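Local atomic coordinates of sporozoite microneme protein essential for cell traversal (Plasmodium berghei, PDB entry 4U5A), a protein that is required for malaria sporozoites to traverse host cells, by a mechanism not yet defined by its helical-bundle structure. Residues G70-R73 / S74-N78. Sequence-based numbering, arbitrary orientation.
Sequences GILR and SFIEN
The carbonyl oxygen of G70 receives two groups of S74: the backbone N donates to it at 2.8 Å with an N-H...O angle of 153°, and the hydroxyl OG adds a weak bond. With S74 chi1 at -83°, OG lies beside the residue's own backbone N and folds back toward the preceding turn, which brings the hydroxyl to the same acceptor as the amide. This is the i to i+4 pattern of an alpha helix, here a stretch of about two and a half turns within helix 59-84 of a four-helix bundle. The pattern continues as F75 N donates to I71 O (3.0 Å), I76 N to L72 O (3.0 Å) and E77 N to R73 O (3.2 Å). Of the four, the L72-I76 link is the straightest, at 165° about the hydrogen.

On the buried face, L72 and I76 lie one turn apart and their side chains pass at a slant, meeting between L72 CD2 and I76 CD1 at 3.9 Å. Both also touch helices 10-39 and 88-126: L72 packs on F21 and C102, I76 on L17 and I98. I71 and F75 form a neighbouring stripe on L196 of helix 167-197, with F75 also reaching I98 of helix 88-126, so the two stripes overlap at that helix.

R73 and E77 also sit one turn apart, yet their charged ends turn to separate partners. The R73 chain bends at chi3, and its NH2 makes a salt bridge to D19 and a hydrogen bond to S22, tying this part of the helix to helix 10-39; E77 OE1 pairs with K80. Between R73 NH1 and E77 OE2 the separation is 4.9 Å, an approach of opposite charges without contact, whereas E77 CG lies near the R73 carbonyl oxygen that accepts E77 N.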
ATOM      1  N   GLY A  70       1.670 -12.993  -2.713  1.00 35.26           N
ATOM      2  CA  GLY A  70       1.506 -14.383  -3.095  1.00 29.38           C
ATOM      3  C   GLY A  70       1.427 -14.610  -4.593  1.00 30.95           C
ATOM      4  O   GLY A  70       1.935 -15.613  -5.097  1.00 26.96           O
ATOM      5  N   ILE A  71       0.810 -13.669  -5.305  1.00 27.29           N
ATOM      6  CA  ILE A  71       0.687 -13.765  -6.757  1.00 24.53           C
ATOM      7  C   ILE A  71       2.061 -13.717  -7.416  1.00 35.01           C
ATOM      8  O   ILE A  71       2.344 -14.482  -8.344  1.00 38.38           O
ATOM      9  CB  ILE A  71      -0.222 -12.653  -7.332  1.00 35.38           C
ATOM     10  CG1 ILE A  71      -1.693 -12.981  -7.061  1.00 39.09           C
ATOM     11  CG2 ILE A  71      -0.033 -12.513  -8.833  1.00 31.03           C
ATOM     12  CD1 ILE A  71      -2.664 -11.949  -7.607  1.00 34.59           C
ATOM     13  N   LEU A  72       2.928 -12.843  -6.919  1.00 30.30           N
ATOM     14  CA  LEU A  72       4.255 -12.727  -7.501  1.00 31.54           C
ATOM     15  C   LEU A  72       5.084 -13.965  -7.191  1.00 27.93           C
ATOM     16  O   LEU A  72       5.792 -14.476  -8.057  1.00 40.58           O
ATOM     17  CB  LEU A  72       4.989 -11.498  -6.979  1.00 35.44           C
ATOM     18  CG  LEU A  72       6.321 -11.348  -7.721  1.00 36.19           C
ATOM     19  CD1 LEU A  72       6.219 -10.286  -8.814  1.00 26.36           C
ATOM     20  CD2 LEU A  72       7.503 -11.110  -6.799  1.00 35.03           C
ATOM     21  N   ARG A  73       4.985 -14.452  -5.958  1.00 25.66           N
ATOM     22  CA  ARG A  73       5.735 -15.630  -5.548  1.00 28.75           C
ATOM     23  C   ARG A  73       5.278 -16.850  -6.330  1.00 37.38           C
ATOM     24  O   ARG A  73       6.090 -17.684  -6.725  1.00 36.89           O
ATOM     25  CB  ARG A  73       5.577 -15.881  -4.047  1.00 22.11           C
ATOM     26  CG  ARG A  73       6.463 -17.001  -3.521  1.00 35.30           C
ATOM     27  CD  ARG A  73       6.463 -17.078  -2.001  1.00 41.85           C
ATOM     28  NE  ARG A  73       7.190 -15.966  -1.394  1.00 46.71           N
ATOM     29  CZ  ARG A  73       8.508 -15.944  -1.216  1.00 40.18           C
ATOM     30  NH1 ARG A  73       9.250 -16.970  -1.611  1.00 41.68           N
ATOM     31  NH2 ARG A  73       9.085 -14.890  -0.653  1.00 37.30           N
ATOM     32  N   SER A  74       3.976 -16.935  -6.578  1.00 28.22           N
ATOM     33  CA  SER A  74       3.429 -18.040  -7.353  1.00 26.08           C
ATOM     34  C   SER A  74       3.897 -17.959  -8.797  1.00 41.50           C
ATOM     35  O   SER A  74       4.163 -18.982  -9.427  1.00 46.43           O
ATOM     36  CB  SER A  74       1.899 -18.045  -7.293  1.00 35.29           C
ATOM     37  OG  SER A  74       1.423 -18.681  -6.118  1.00 49.02           O
ATOM     38  N   PHE A  75       4.015 -16.741  -9.316  1.00 34.00           N
ATOM     39  CA  PHE A  75       4.462 -16.559 -10.692  1.00 35.07           C
ATOM     40  C   PHE A  75       5.902 -17.010 -10.888  1.00 43.25           C
ATOM     41  O   PHE A  75       6.214 -17.719 -11.845  1.00 46.01           O
ATOM     42  CB  PHE A  75       4.332 -15.100 -11.115  1.00 27.51           C
ATOM     43  CG  PHE A  75       4.911 -14.818 -12.471  1.00 33.78           C
ATOM     44  CD1 PHE A  75       4.181 -15.081 -13.619  1.00 41.35           C
ATOM     45  CD2 PHE A  75       6.199 -14.314 -12.597  1.00 38.60           C
ATOM     46  CE1 PHE A  75       4.715 -14.831 -14.871  1.00 40.48           C
ATOM     47  CE2 PHE A  75       6.741 -14.064 -13.843  1.00 40.08           C
ATOM     48  CZ  PHE A  75       5.998 -14.322 -14.983  1.00 44.44           C
ATOM     49  N   ILE A  76       6.775 -16.585  -9.981  1.00 37.32           N
ATOM     50  CA  ILE A  76       8.191 -16.924 -10.042  1.00 34.22           C
ATOM     51  C   ILE A  76       8.416 -18.437  -9.948  1.00 44.07           C
ATOM     52  O   ILE A  76       9.245 -18.989 -10.672  1.00 53.82           O
ATOM     53  CB  ILE A  76       8.978 -16.190  -8.944  1.00 36.36           C
ATOM     54  CG1 ILE A  76       8.962 -14.685  -9.223  1.00 34.72           C
ATOM     55  CG2 ILE A  76      10.409 -16.694  -8.869  1.00 36.19           C
ATOM     56  CD1 ILE A  76       9.849 -13.880  -8.311  1.00 34.20           C
ATOM     57  N   GLU A  77       7.683 -19.110  -9.066  1.00 42.46           N
ATOM     58  CA  GLU A  77       7.835 -20.552  -8.909  1.00 38.68           C
ATOM     59  C   GLU A  77       7.479 -21.284 -10.199  1.00 43.76           C
ATOM     60  O   GLU A  77       8.194 -22.192 -10.628  1.00 52.06           O
ATOM     61  CB  GLU A  77       6.958 -21.067  -7.769  1.00 34.35           C
ATOM     62  CG  GLU A  77       7.325 -20.527  -6.407  1.00 40.66           C
ATOM     63  CD  GLU A  77       8.649 -21.064  -5.908  1.00 57.05           C
ATOM     64  OE1 GLU A  77       8.947 -22.249  -6.171  1.00 62.44           O
ATOM     65  OE2 GLU A  77       9.383 -20.306  -5.238  1.00 55.20           O
ATOM     66  N   ASN A  78       6.365 -20.889 -10.807  1.00 38.69           N
ATOM     67  CA  ASN A  78       5.878 -21.527 -12.023  1.00 39.54           C
ATOM     68  C   ASN A  78       6.690 -21.125 -13.251  1.00 48.39           C
ATOM     69  O   ASN A  78       6.508 -21.684 -14.334  1.00 62.10           O
ATOM     70  CB  ASN A  78       4.402 -21.201 -12.235  1.00 38.51           C
ATOM     71  CG  ASN A  78       3.498 -21.889 -11.220  1.00 54.66           C
ATOM     72  OD1 ASN A  78       3.896 -22.852 -10.561  1.00 56.94           O
ATOM     73  ND2 ASN A  78       2.276 -21.383 -11.082  1.00 72.32           N
TER